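Aldehyde dehydrogenase (Trypanosoma brucei, PDB 5NNO) probably oxidises aldehydes with NAD+ as electron acceptor, and is captured here with that cofactor and a benzoxaborole aldehyde bound side by side. Local coordinates at residues A255-I260 and P314-A319; L345-T350 and F367-P372. All coordinates share one frame; numbering follows the deposited sequence.

Interaction 1: A255-I260 and P314-A319. Unlike the reference sequence in segment 255-260: Ser259 (reference Cys). With NAD (nicotinamide-adenine-dinucleotide), chain C; 92N (4-[(1-oxidanyl-3~{H}-2,1-benzoxaborol-5-yl)oxy]benzaldehyde), chain D.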
ATOM      1  N   ALA A 255     -18.290  -6.596 -25.442  1.00 21.01           N
ATOM      2  CA  ALA A 255     -18.713  -5.330 -26.076  1.00 21.18           C
ATOM      3  C   ALA A 255     -17.944  -4.122 -25.544  1.00 20.80           C
ATOM      4  O   ALA A 255     -18.543  -3.117 -25.163  1.00 20.81           O
ATOM      5  CB  ALA A 255     -20.222  -5.125 -25.946  1.00 21.52           C
ATOM      6  N   GLY A 256     -16.614  -4.245 -25.500  1.00 20.52           N
ATOM      7  CA  GLY A 256     -15.715  -3.177 -24.979  1.00 20.20           C
ATOM      8  C   GLY A 256     -15.599  -2.978 -23.463  1.00 19.80           C
ATOM      9  O   GLY A 256     -14.757  -2.201 -22.987  1.00 19.56           O
ATOM     10  N   GLN A 257     -16.411  -3.695 -22.690  1.00 19.77           N
ATOM     11  CA  GLN A 257     -16.603  -3.413 -21.268  1.00 19.50           C
ATOM     12  C   GLN A 257     -15.577  -4.187 -20.469  1.00 19.17           C
ATOM     13  O   GLN A 257     -15.881  -5.155 -19.800  1.00 19.15           O
ATOM     14  CB  GLN A 257     -18.024  -3.781 -20.878  1.00 19.74           C
ATOM     15  CG  GLN A 257     -19.033  -2.903 -21.592  1.00 20.12           C
ATOM     16  CD  GLN A 257     -20.430  -3.470 -21.584  1.00 20.52           C
ATOM     17  OE1 GLN A 257     -20.663  -4.633 -21.976  1.00 20.70           O
ATOM     18  NE2 GLN A 257     -21.383  -2.648 -21.143  1.00 20.74           N
ATOM     19  N   THR A 258     -14.350  -3.724 -20.623  1.00 19.00           N
ATOM     20  CA  THR A 258     -13.140  -4.315 -20.099  1.00 18.78           C
ATOM     21  C   THR A 258     -12.205  -3.144 -19.766  1.00 18.59           C
ATOM     22  O   THR A 258     -12.006  -2.256 -20.589  1.00 18.74           O
ATOM     23  CB  THR A 258     -12.466  -5.237 -21.144  1.00 18.98           C
ATOM     24  OG1 THR A 258     -13.423  -6.193 -21.644  1.00 19.25           O
ATOM     25  CG2 THR A 258     -11.300  -5.974 -20.546  1.00 18.83           C
ATOM     26  N   SER A 259     -11.623  -3.157 -18.569  1.00 18.34           N
ATOM     27  CA  SER A 259     -10.886  -2.005 -18.047  1.00 18.21           C
ATOM     28  C   SER A 259      -9.528  -1.810 -18.703  1.00 18.28           C
ATOM     29  O   SER A 259      -9.012  -0.681 -18.772  1.00 18.33           O
ATOM     30  CB  SER A 259     -10.718  -2.141 -16.524  1.00 17.97           C
ATOM     31  OG  SER A 259      -9.761  -3.134 -16.163  1.00 17.88           O
ATOM     32  N   ILE A 260      -8.948  -2.918 -19.148  1.00 18.36           N
ATOM     33  CA  ILE A 260      -7.752  -2.899 -19.982  1.00 18.56           C
ATOM     34  C   ILE A 260      -7.964  -2.888 -21.520  1.00 18.89           C
ATOM     35  O   ILE A 260      -6.968  -3.028 -22.243  1.00 19.13           O
ATOM     36  CB  ILE A 260      -6.797  -4.058 -19.613  1.00 18.57           C
ATOM     37  CG1 ILE A 260      -7.481  -5.422 -19.800  1.00 18.65           C
ATOM     38  CG2 ILE A 260      -6.258  -3.826 -18.207  1.00 18.33           C
ATOM     39  CD1 ILE A 260      -6.647  -6.615 -19.365  1.00 18.73           C
ATOM     40  N   PRO A 314     -21.489  -9.919 -27.233  1.00 22.18           N
ATOM     41  CA  PRO A 314     -22.091  -9.593 -25.915  1.00 22.58           C
ATOM     42  C   PRO A 314     -22.860  -8.273 -25.871  1.00 22.54           C
ATOM     43  O   PRO A 314     -22.765  -7.484 -26.804  1.00 22.25           O
ATOM     44  CB  PRO A 314     -20.875  -9.508 -24.977  1.00 23.00           C
ATOM     45  CG  PRO A 314     -19.720 -10.029 -25.776  1.00 22.85           C
ATOM     46  CD  PRO A 314     -20.030  -9.724 -27.196  1.00 22.23           C
ATOM     47  N   ARG A 315     -23.583  -8.037 -24.767  1.00 23.06           N
ATOM     48  CA  ARG A 315     -24.479  -6.876 -24.619  1.00 23.33           C
ATOM     49  C   ARG A 315     -23.923  -5.784 -23.719  1.00 23.79           C
ATOM     50  O   ARG A 315     -22.984  -6.016 -22.960  1.00 24.04           O
ATOM     51  CB  ARG A 315     -25.864  -7.289 -24.113  1.00 23.83           C
ATOM     52  CG  ARG A 315     -25.935  -7.732 -22.681  1.00 24.59           C
ATOM     53  CD  ARG A 315     -27.366  -7.806 -22.183  1.00 25.29           C
ATOM     54  NE  ARG A 315     -28.163  -8.853 -22.837  1.00 25.12           N
ATOM     55  CZ  ARG A 315     -28.355 -10.099 -22.390  1.00 25.51           C
ATOM     56  NH1 ARG A 315     -27.770 -10.529 -21.278  1.00 26.18           N
ATOM     57  NH2 ARG A 315     -29.130 -10.938 -23.084  1.00 25.44           N
ATOM     58  N   ILE A 316     -24.520  -4.595 -23.809  1.00 24.13           N
ATOM     59  CA  ILE A 316     -24.222  -3.513 -22.878  1.00 24.85           C
ATOM     60  C   ILE A 316     -25.010  -3.822 -21.609  1.00 25.70           C
ATOM     61  O   ILE A 316     -26.095  -4.399 -21.668  1.00 25.80           O
ATOM     62  CB  ILE A 316     -24.576  -2.111 -23.450  1.00 25.21           C
ATOM     63  CG1 ILE A 316     -23.927  -1.871 -24.812  1.00 24.59           C
ATOM     64  CG2 ILE A 316     -24.137  -0.996 -22.494  1.00 26.09           C
ATOM     65  CD1 ILE A 316     -22.451  -2.182 -24.865  1.00 24.09           C
ATOM     66  N   VAL A 317     -24.461  -3.431 -20.469  1.00 26.48           N
ATOM     67  CA  VAL A 317     -25.003  -3.810 -19.155  1.00 27.55           C
ATOM     68  C   VAL A 317     -26.433  -3.300 -18.936  1.00 28.29           C
ATOM     69  O   VAL A 317     -27.264  -4.045 -18.420  1.00 28.80           O
ATOM     70  CB  VAL A 317     -24.051  -3.396 -17.989  1.00 28.54           C
ATOM     71  CG1 VAL A 317     -23.829  -1.879 -17.907  1.00 29.04           C
ATOM     72  CG2 VAL A 317     -24.552  -3.940 -16.645  1.00 29.90           C
ATOM     73  N   ASN A 318     -26.719  -2.063 -19.343  1.00 28.52           N
ATOM     74  CA  ASN A 318     -28.071  -1.510 -19.223  1.00 29.44           C
ATOM     75  C   ASN A 318     -28.353  -0.376 -20.223  1.00 29.48           C
ATOM     76  O   ASN A 318     -27.458   0.047 -20.957  1.00 28.83           O
ATOM     77  CB  ASN A 318     -28.358  -1.090 -17.759  1.00 31.03           C
ATOM     78  CG  ASN A 318     -27.356  -0.077 -17.219  1.00 31.63           C
ATOM     79  OD1 ASN A 318     -27.017   0.888 -17.895  1.00 31.45           O
ATOM     80  ND2 ASN A 318     -26.918  -0.269 -15.967  1.00 32.62           N
ATOM     81  N   ALA A 319     -29.605   0.095 -20.230  1.00 30.47           N
ATOM     82  CA  ALA A 319     -30.070   1.183 -21.110  1.00 31.03           C
ATOM     83  C   ALA A 319     -29.324   2.528 -20.990  1.00 31.73           C
ATOM     84  O   ALA A 319     -29.149   3.236 -21.985  1.00 31.76           O
ATOM     85  CB  ALA A 319     -31.566   1.408 -20.914  1.00 32.36           C
TER
HETATM   86  PA  NAD C 601     -19.711  -0.485 -10.240  1.00 29.84           P
HETATM   87  O1A NAD C 601     -20.367   0.882 -10.215  1.00 27.58           O
HETATM   88  O2A NAD C 601     -20.485  -1.748 -10.571  1.00 27.58           O
HETATM   89  O5B NAD C 601     -19.007  -0.682  -8.797  1.00 28.34           O
HETATM   90  C5B NAD C 601     -18.427  -1.917  -8.362  1.00 26.98           C
HETATM   91  C4B NAD C 601     -18.939  -2.327  -6.979  1.00 25.90           C
HETATM   92  O4B NAD C 601     -19.168  -1.154  -6.184  1.00 24.95           O
HETATM   93  C3B NAD C 601     -20.243  -3.136  -6.998  1.00 25.44           C
HETATM   94  O3B NAD C 601     -20.116  -4.335  -6.217  1.00 24.36           O
HETATM   95  C2B NAD C 601     -21.289  -2.220  -6.396  1.00 25.01           C
HETATM   96  O2B NAD C 601     -22.220  -2.937  -5.578  1.00 24.44           O
HETATM   97  C1B NAD C 601     -20.453  -1.243  -5.570  1.00 24.75           C
HETATM   98  N9A NAD C 601     -21.050   0.108  -5.416  1.00 24.01           N
HETATM   99  C8A NAD C 601     -21.684   0.875  -6.334  1.00 24.53           C
HETATM  100  N7A NAD C 601     -22.100   2.048  -5.774  1.00 24.00           N
HETATM  101  C5A NAD C 601     -21.717   2.030  -4.480  1.00 23.10           C
HETATM  102  C6A NAD C 601     -21.818   2.927  -3.310  1.00 22.56           C
HETATM  103  N6A NAD C 601     -22.429   4.109  -3.434  1.00 22.28           N
HETATM  104  N1A NAD C 601     -21.294   2.535  -2.130  1.00 22.55           N
HETATM  105  C2A NAD C 601     -20.677   1.346  -1.992  1.00 23.11           C
HETATM  106  N3A NAD C 601     -20.547   0.479  -3.013  1.00 22.84           N
HETATM  107  C4A NAD C 601     -21.035   0.755  -4.252  1.00 23.32           C
HETATM  108  O3  NAD C 601     -18.501  -0.373 -11.288  1.00 25.55           O
HETATM  109  PN  NAD C 601     -18.831   0.100 -12.794  1.00 24.21           P
HETATM  110  O1N NAD C 601     -19.047   1.599 -12.819  1.00 24.88           O
HETATM  111  O2N NAD C 601     -19.925  -0.770 -13.355  1.00 21.37           O
HETATM  112  O5D NAD C 601     -17.408  -0.203 -13.488  1.00 21.10           O
HETATM  113  C5D NAD C 601     -16.496   0.881 -13.386  1.00 18.32           C
HETATM  114  C4D NAD C 601     -15.044   0.545 -13.620  1.00 16.45           C
HETATM  115  O4D NAD C 601     -14.586  -0.711 -13.122  1.00 14.84           O
HETATM  116  C3D NAD C 601     -14.740   0.527 -15.095  1.00 15.90           C
HETATM  117  O3D NAD C 601     -14.524   1.872 -15.508  1.00 15.88           O
HETATM  118  C2D NAD C 601     -13.514  -0.357 -15.163  1.00 15.10           C
HETATM  119  O2D NAD C 601     -12.412   0.376 -15.687  1.00 14.45           O
HETATM  120  C1D NAD C 601     -13.296  -0.830 -13.717  1.00 14.33           C
HETATM  121  N1N NAD C 601     -12.753  -2.185 -13.689  1.00 13.34           N
HETATM  122  C2N NAD C 601     -11.473  -2.397 -13.311  1.00 13.06           C
HETATM  123  C3N NAD C 601     -10.929  -3.689 -13.318  1.00 12.50           C
HETATM  124  C7N NAD C 601      -9.515  -3.985 -12.904  1.00 12.00           C
HETATM  125  O7N NAD C 601      -9.275  -5.064 -12.394  1.00 11.81           O
HETATM  126  N7N NAD C 601      -8.549  -3.088 -13.095  1.00 11.66           N
HETATM  127  C4N NAD C 601     -11.737  -4.747 -13.717  1.00 12.81           C
HETATM  128  C5N NAD C 601     -13.045  -4.502 -14.093  1.00 12.52           C
HETATM  129  C6N NAD C 601     -13.533  -3.206 -14.075  1.00 13.16           C
HETATM  130  C9  92N D 602      -6.804 -12.329 -22.124  1.00 29.76           C
HETATM  131  C7  92N D 602      -6.267 -13.975 -18.851  1.00 28.59           C
HETATM  132  C3  92N D 602      -9.865  -9.732 -18.111  1.00 28.66           C
HETATM  133  C4  92N D 602      -8.788 -10.160 -17.349  1.00 28.66           C
HETATM  134  C5  92N D 602      -7.657 -12.093 -18.362  1.00 29.12           C
HETATM  135  C6  92N D 602      -6.959 -13.210 -17.934  1.00 29.14           C
HETATM  136  C1  92N D 602      -9.797  -7.571 -17.013  1.00 26.21           C
HETATM  137  C2  92N D 602     -10.367  -8.452 -17.935  1.00 27.93           C
HETATM  138  C11 92N D 602      -7.644 -11.731 -19.704  1.00 29.46           C
HETATM  139  C12 92N D 602      -8.191  -9.296 -16.443  1.00 28.39           C
HETATM  140  O   92N D 602     -11.291  -5.733 -17.383  1.00 22.08           O
HETATM  141  C   92N D 602     -10.347  -6.221 -16.799  1.00 24.00           C
HETATM  142  C13 92N D 602      -8.695  -8.016 -16.280  1.00 28.28           C
HETATM  143  O1  92N D 602      -8.400 -11.498 -17.338  1.00 30.04           O
HETATM  144  C10 92N D 602      -6.946 -12.499 -20.640  1.00 29.63           C
HETATM  145  C8  92N D 602      -6.247 -13.638 -20.209  1.00 29.55           C
HETATM  146  O3  92N D 602      -5.956 -13.423 -22.571  1.00 29.55           O
HETATM  147  B   92N D 602      -5.588 -14.219 -21.492  1.00 28.37           B
HETATM  148  O2  92N D 602      -4.772 -15.286 -21.620  1.00 28.24           O
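With CG beside its backbone N (chi1 -65°) and the chain extended beyond it, Gln257 reaches out of the loop that follows helix 240-252 to lay its amide along the backbone of residues 315-317. Ile316 answers with chi1 of -53° and a second bend of similar size, which turns CD1 back onto the CB of Ala255 at 3.8 Å. The loop that does this carries, as in the aldehyde dehydrogenase family, the position of the nucleophile; Gln257 sits at the centre of an inverse gamma turn whose closing bond, Thr258 N to Gly256 O, is weak.

Most of the remaining contact is of side chains against backbone. The CD of Gln257 lies 4.0 Å from the CA of Ile316, while the methyl of Ala255 rests 3.6 Å from the carbonyl O of Pro314. The ring of Pro314 covers the start of the loop, its CG standing 3.7 Å from the N of Ala255. Outside the pair, the Gln257 carbonyl is held by the side chains of Asn254 and Asn128, and the guanidinium of Arg315 forms a salt bridge with Glu309.

Beyond the turn the same loop enters the active site. The N-H of Ser259 donates to the aldehyde O of 92N (2.9 Å, 158°), a role consistent with the family's oxyanion hole. Ser259 stands where the reference protein has cysteine, the predicted active-site residue. Its OG touches both cofactor and ligand, 3.1 Å from C3N of the nicotinamide and 3.2 Å from the aldehyde carbon C of 92N.

Interaction 2: L345-T350 and F367-P372; sequences LTIAPT and FGPILP. With NAD (nicotinamide-adenine-dinucleotide), chain C.
Parallel pairing of strands 346-353 and 370-376, in the mixed sheet of the α/β catalytic domain, begins at the bridge between Thr350 and Ile370. As in any parallel bridge, one residue bonds to both neighbours of its partner: Thr350 N donates to Pro369 O (3.1 Å, 167°), and Leu371 N to Thr350 O (2.7 Å, 159°). The two bonds differ in approach. The first donor stands well above the carbonyl plane of Pro369, whereas the second arrives almost in line with the Thr350 C=O.

Just before the bridge, Pro369 does the filling. Its CG presses against the carbonyl O of Ile347 at 3.1 Å and meets the branched CB of the same residue at 4.0 Å, the two side chains crossing at about a right angle. Its own carbonyl also receives the CA-H of Pro349 (CA to O, 3.4 Å). On the sheet face shared by Thr350 and Ile370, chi1 and chi2 of about -55° bend Ile370 CD1 to within 4.0 Å of Thr350 CB.

At the other end, one face of the Phe367 ring meets the nicotinamide ribose of NAD, offset toward the ring's rim, with CE1 3.7 Å from C2D.

Helix 319-327 packs on Ile347, helix 289-296 on Ala348, and helix 240-252 on Pro349 and Leu371, while Pro372 pairs with Val265 to continue the sheet into strand 264-268.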
ATOM      1  N   LEU A 345     -29.748  -4.136 -26.412  1.00 25.60           N
ATOM      2  CA  LEU A 345     -28.584  -3.377 -25.922  1.00 25.42           C
ATOM      3  C   LEU A 345     -27.314  -3.783 -26.660  1.00 24.47           C
ATOM      4  O   LEU A 345     -26.269  -4.072 -26.049  1.00 24.05           O
ATOM      5  CB  LEU A 345     -28.424  -3.554 -24.408  1.00 25.68           C
ATOM      6  CG  LEU A 345     -29.606  -3.108 -23.539  1.00 26.84           C
ATOM      7  CD1 LEU A 345     -29.463  -3.723 -22.142  1.00 27.16           C
ATOM      8  CD2 LEU A 345     -29.724  -1.584 -23.485  1.00 27.77           C
ATOM      9  N   THR A 346     -27.443  -3.817 -27.989  1.00 24.38           N
ATOM     10  CA  THR A 346     -26.383  -4.221 -28.891  1.00 23.72           C
ATOM     11  C   THR A 346     -25.851  -2.977 -29.577  1.00 24.12           C
ATOM     12  O   THR A 346     -26.612  -2.236 -30.197  1.00 24.95           O
ATOM     13  CB  THR A 346     -26.922  -5.185 -29.948  1.00 23.62           C
ATOM     14  OG1 THR A 346     -27.643  -6.247 -29.313  1.00 23.53           O
ATOM     15  CG2 THR A 346     -25.774  -5.771 -30.777  1.00 23.06           C
ATOM     16  N   ILE A 347     -24.550  -2.742 -29.438  1.00 23.73           N
ATOM     17  CA  ILE A 347     -23.820  -1.693 -30.165  1.00 24.13           C
ATOM     18  C   ILE A 347     -22.573  -2.376 -30.703  1.00 23.46           C
ATOM     19  O   ILE A 347     -21.715  -2.819 -29.910  1.00 22.97           O
ATOM     20  CB  ILE A 347     -23.394  -0.511 -29.270  1.00 24.61           C
ATOM     21  CG1 ILE A 347     -24.634   0.186 -28.697  1.00 25.51           C
ATOM     22  CG2 ILE A 347     -22.524   0.487 -30.046  1.00 25.10           C
ATOM     23  CD1 ILE A 347     -24.342   1.284 -27.695  1.00 26.20           C
ATOM     24  N   ALA A 348     -22.474  -2.451 -32.038  1.00 23.70           N
ATOM     25  CA  ALA A 348     -21.327  -3.073 -32.675  1.00 23.32           C
ATOM     26  C   ALA A 348     -20.142  -2.130 -32.589  1.00 23.55           C
ATOM     27  O   ALA A 348     -20.342  -0.920 -32.505  1.00 24.23           O
ATOM     28  CB  ALA A 348     -21.649  -3.388 -34.131  1.00 23.79           C
ATOM     29  N   PRO A 349     -18.898  -2.667 -32.626  1.00 29.22           N
ATOM     30  CA  PRO A 349     -17.709  -1.803 -32.544  1.00 28.14           C
ATOM     31  C   PRO A 349     -17.722  -0.698 -33.604  1.00 28.28           C
ATOM     32  O   PRO A 349     -18.021  -0.973 -34.770  1.00 29.16           O
ATOM     33  CB  PRO A 349     -16.539  -2.766 -32.790  1.00 28.04           C
ATOM     34  CG  PRO A 349     -17.072  -4.119 -32.494  1.00 28.77           C
ATOM     35  CD  PRO A 349     -18.531  -4.078 -32.838  1.00 29.76           C
ATOM     36  N   THR A 350     -17.417   0.527 -33.171  1.00 27.50           N
ATOM     37  CA  THR A 350     -17.489   1.697 -34.021  1.00 27.65           C
ATOM     38  C   THR A 350     -16.184   2.494 -33.922  1.00 26.80           C
ATOM     39  O   THR A 350     -15.696   2.784 -32.836  1.00 25.99           O
ATOM     40  CB  THR A 350     -18.701   2.582 -33.646  1.00 27.90           C
ATOM     41  OG1 THR A 350     -19.903   1.963 -34.122  1.00 28.97           O
ATOM     42  CG2 THR A 350     -18.598   3.990 -34.255  1.00 27.86           C
ATOM     43  N   PHE A 367     -15.673   2.417 -22.032  1.00 22.46           N
ATOM     44  CA  PHE A 367     -16.148   1.167 -21.455  1.00 22.75           C
ATOM     45  C   PHE A 367     -17.284   0.588 -22.309  1.00 23.66           C
ATOM     46  O   PHE A 367     -18.357   0.225 -21.837  1.00 24.32           O
ATOM     47  CB  PHE A 367     -16.528   1.374 -19.960  1.00 22.71           C
ATOM     48  CG  PHE A 367     -16.383   0.126 -19.130  1.00 22.69           C
ATOM     49  CD1 PHE A 367     -15.148  -0.499 -19.019  1.00 22.06           C
ATOM     50  CD2 PHE A 367     -17.483  -0.443 -18.502  1.00 23.41           C
ATOM     51  CE1 PHE A 367     -15.008  -1.661 -18.301  1.00 22.12           C
ATOM     52  CE2 PHE A 367     -17.343  -1.609 -17.764  1.00 23.48           C
ATOM     53  CZ  PHE A 367     -16.102  -2.218 -17.660  1.00 22.81           C
ATOM     54  N   GLY A 368     -16.994   0.517 -23.598  1.00 23.78           N
ATOM     55  CA  GLY A 368     -17.993   0.211 -24.616  1.00 24.70           C
ATOM     56  C   GLY A 368     -17.338   0.042 -25.975  1.00 24.72           C
ATOM     57  O   GLY A 368     -16.116   0.114 -26.094  1.00 24.06           O
ATOM     58  N   PRO A 369     -18.134  -0.180 -27.019  1.00 25.58           N
ATOM     59  CA  PRO A 369     -17.560  -0.542 -28.316  1.00 25.79           C
ATOM     60  C   PRO A 369     -17.059   0.644 -29.187  1.00 25.53           C
ATOM     61  O   PRO A 369     -16.499   0.418 -30.253  1.00 25.73           O
ATOM     62  CB  PRO A 369     -18.719  -1.286 -28.994  1.00 26.97           C
ATOM     63  CG  PRO A 369     -19.763  -1.474 -27.923  1.00 27.32           C
ATOM     64  CD  PRO A 369     -19.594  -0.305 -27.048  1.00 26.56           C
ATOM     65  N   ILE A 370     -17.221   1.876 -28.706  1.00 25.17           N
ATOM     66  CA  ILE A 370     -16.749   3.102 -29.369  1.00 24.97           C
ATOM     67  C   ILE A 370     -15.214   3.217 -29.300  1.00 24.20           C
ATOM     68  O   ILE A 370     -14.646   3.197 -28.200  1.00 23.56           O
ATOM     69  CB  ILE A 370     -17.398   4.346 -28.680  1.00 24.92           C
ATOM     70  CG1 ILE A 370     -18.943   4.257 -28.649  1.00 25.80           C
ATOM     71  CG2 ILE A 370     -16.977   5.656 -29.319  1.00 24.85           C
ATOM     72  CD1 ILE A 370     -19.604   4.017 -30.009  1.00 26.68           C
ATOM     73  N   LEU A 371     -14.547   3.365 -30.445  1.00 24.36           N
ATOM     74  CA  LEU A 371     -13.082   3.527 -30.504  1.00 23.83           C
ATOM     75  C   LEU A 371     -12.698   4.781 -31.317  1.00 23.96           C
ATOM     76  O   LEU A 371     -12.694   4.748 -32.565  1.00 24.54           O
ATOM     77  CB  LEU A 371     -12.420   2.281 -31.107  1.00 24.06           C
ATOM     78  CG  LEU A 371     -10.886   2.154 -31.113  1.00 23.67           C
ATOM     79  CD1 LEU A 371     -10.283   1.971 -29.730  1.00 22.91           C
ATOM     80  CD2 LEU A 371     -10.465   0.982 -31.999  1.00 24.24           C
ATOM     81  N   PRO A 372     -12.390   5.906 -30.622  1.00 23.54           N
ATOM     82  CA  PRO A 372     -11.859   7.085 -31.326  1.00 23.71           C
ATOM     83  C   PRO A 372     -10.440   6.858 -31.854  1.00 23.63           C
ATOM     84  O   PRO A 372      -9.677   6.115 -31.236  1.00 23.20           O
ATOM     85  CB  PRO A 372     -11.857   8.164 -30.239  1.00 23.35           C
ATOM     86  CG  PRO A 372     -12.932   7.745 -29.284  1.00 23.26           C
ATOM     87  CD  PRO A 372     -12.827   6.249 -29.253  1.00 23.13           C
TER
HETATM   88  PA  NAD C 601     -19.711  -0.485 -10.240  1.00 29.84           P
HETATM   89  O1A NAD C 601     -20.367   0.882 -10.215  1.00 27.58           O
HETATM   90  O2A NAD C 601     -20.485  -1.748 -10.571  1.00 27.58           O
HETATM   91  O5B NAD C 601     -19.007  -0.682  -8.797  1.00 28.34           O
HETATM   92  C5B NAD C 601     -18.427  -1.917  -8.362  1.00 26.98           C
HETATM   93  C4B NAD C 601     -18.939  -2.327  -6.979  1.00 25.90           C
HETATM   94  O4B NAD C 601     -19.168  -1.154  -6.184  1.00 24.95           O
HETATM   95  C3B NAD C 601     -20.243  -3.136  -6.998  1.00 25.44           C
HETATM   96  O3B NAD C 601     -20.116  -4.335  -6.217  1.00 24.36           O
HETATM   97  C2B NAD C 601     -21.289  -2.220  -6.396  1.00 25.01           C
HETATM   98  O2B NAD C 601     -22.220  -2.937  -5.578  1.00 24.44           O
HETATM   99  C1B NAD C 601     -20.453  -1.243  -5.570  1.00 24.75           C
HETATM  100  N9A NAD C 601     -21.050   0.108  -5.416  1.00 24.01           N
HETATM  101  C8A NAD C 601     -21.684   0.875  -6.334  1.00 24.53           C
HETATM  102  N7A NAD C 601     -22.100   2.048  -5.774  1.00 24.00           N
HETATM  103  C5A NAD C 601     -21.717   2.030  -4.480  1.00 23.10           C
HETATM  104  C6A NAD C 601     -21.818   2.927  -3.310  1.00 22.56           C
HETATM  105  N6A NAD C 601     -22.429   4.109  -3.434  1.00 22.28           N
HETATM  106  N1A NAD C 601     -21.294   2.535  -2.130  1.00 22.55           N
HETATM  107  C2A NAD C 601     -20.677   1.346  -1.992  1.00 23.11           C
HETATM  108  N3A NAD C 601     -20.547   0.479  -3.013  1.00 22.84           N
HETATM  109  C4A NAD C 601     -21.035   0.755  -4.252  1.00 23.32           C
HETATM  110  O3  NAD C 601     -18.501  -0.373 -11.288  1.00 25.55           O
HETATM  111  PN  NAD C 601     -18.831   0.100 -12.794  1.00 24.21           P
HETATM  112  O1N NAD C 601     -19.047   1.599 -12.819  1.00 24.88           O
HETATM  113  O2N NAD C 601     -19.925  -0.770 -13.355  1.00 21.37           O
HETATM  114  O5D NAD C 601     -17.408  -0.203 -13.488  1.00 21.10           O
HETATM  115  C5D NAD C 601     -16.496   0.881 -13.386  1.00 18.32           C
HETATM  116  C4D NAD C 601     -15.044   0.545 -13.620  1.00 16.45           C
HETATM  117  O4D NAD C 601     -14.586  -0.711 -13.122  1.00 14.84           O
HETATM  118  C3D NAD C 601     -14.740   0.527 -15.095  1.00 15.90           C
HETATM  119  O3D NAD C 601     -14.524   1.872 -15.508  1.00 15.88           O
HETATM  120  C2D NAD C 601     -13.514  -0.357 -15.163  1.00 15.10           C
HETATM  121  O2D NAD C 601     -12.412   0.376 -15.687  1.00 14.45           O
HETATM  122  C1D NAD C 601     -13.296  -0.830 -13.717  1.00 14.33           C
HETATM  123  N1N NAD C 601     -12.753  -2.185 -13.689  1.00 13.34           N
HETATM  124  C2N NAD C 601     -11.473  -2.397 -13.311  1.00 13.06           C
HETATM  125  C3N NAD C 601     -10.929  -3.689 -13.318  1.00 12.50           C
HETATM  126  C7N NAD C 601      -9.515  -3.985 -12.904  1.00 12.00           C
HETATM  127  O7N NAD C 601      -9.275  -5.064 -12.394  1.00 11.81           O
HETATM  128  N7N NAD C 601      -8.549  -3.088 -13.095  1.00 11.66           N
HETATM  129  C4N NAD C 601     -11.737  -4.747 -13.717  1.00 12.81           C
HETATM  130  C5N NAD C 601     -13.045  -4.502 -14.093  1.00 12.52           C
HETATM  131  C6N NAD C 601     -13.533  -3.206 -14.075  1.00 13.16           C

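Overall arrangement
Both contacts are buried in the same part of the fold, yet they show how chemistry follows place. Interaction 1 joins two loops without a regular register, mainly by side chains laid on backbone; interaction 2 relies on the two backbone bonds of one parallel bridge, supplemented by proline and isoleucine packing. They are joined directly: Ile316 N probably donates to Leu345 O, and Ala255 O touches the ring of Pro369. Helix 240-252 leads into the loop of 255-260 and also covers the strand pair. Each contact has one arm at NAD, Ser259 by the nicotinamide and Phe367 on the nicotinamide ribose, and the Phe367 ring also packs against the backbone N of Thr258, so the two arms touch.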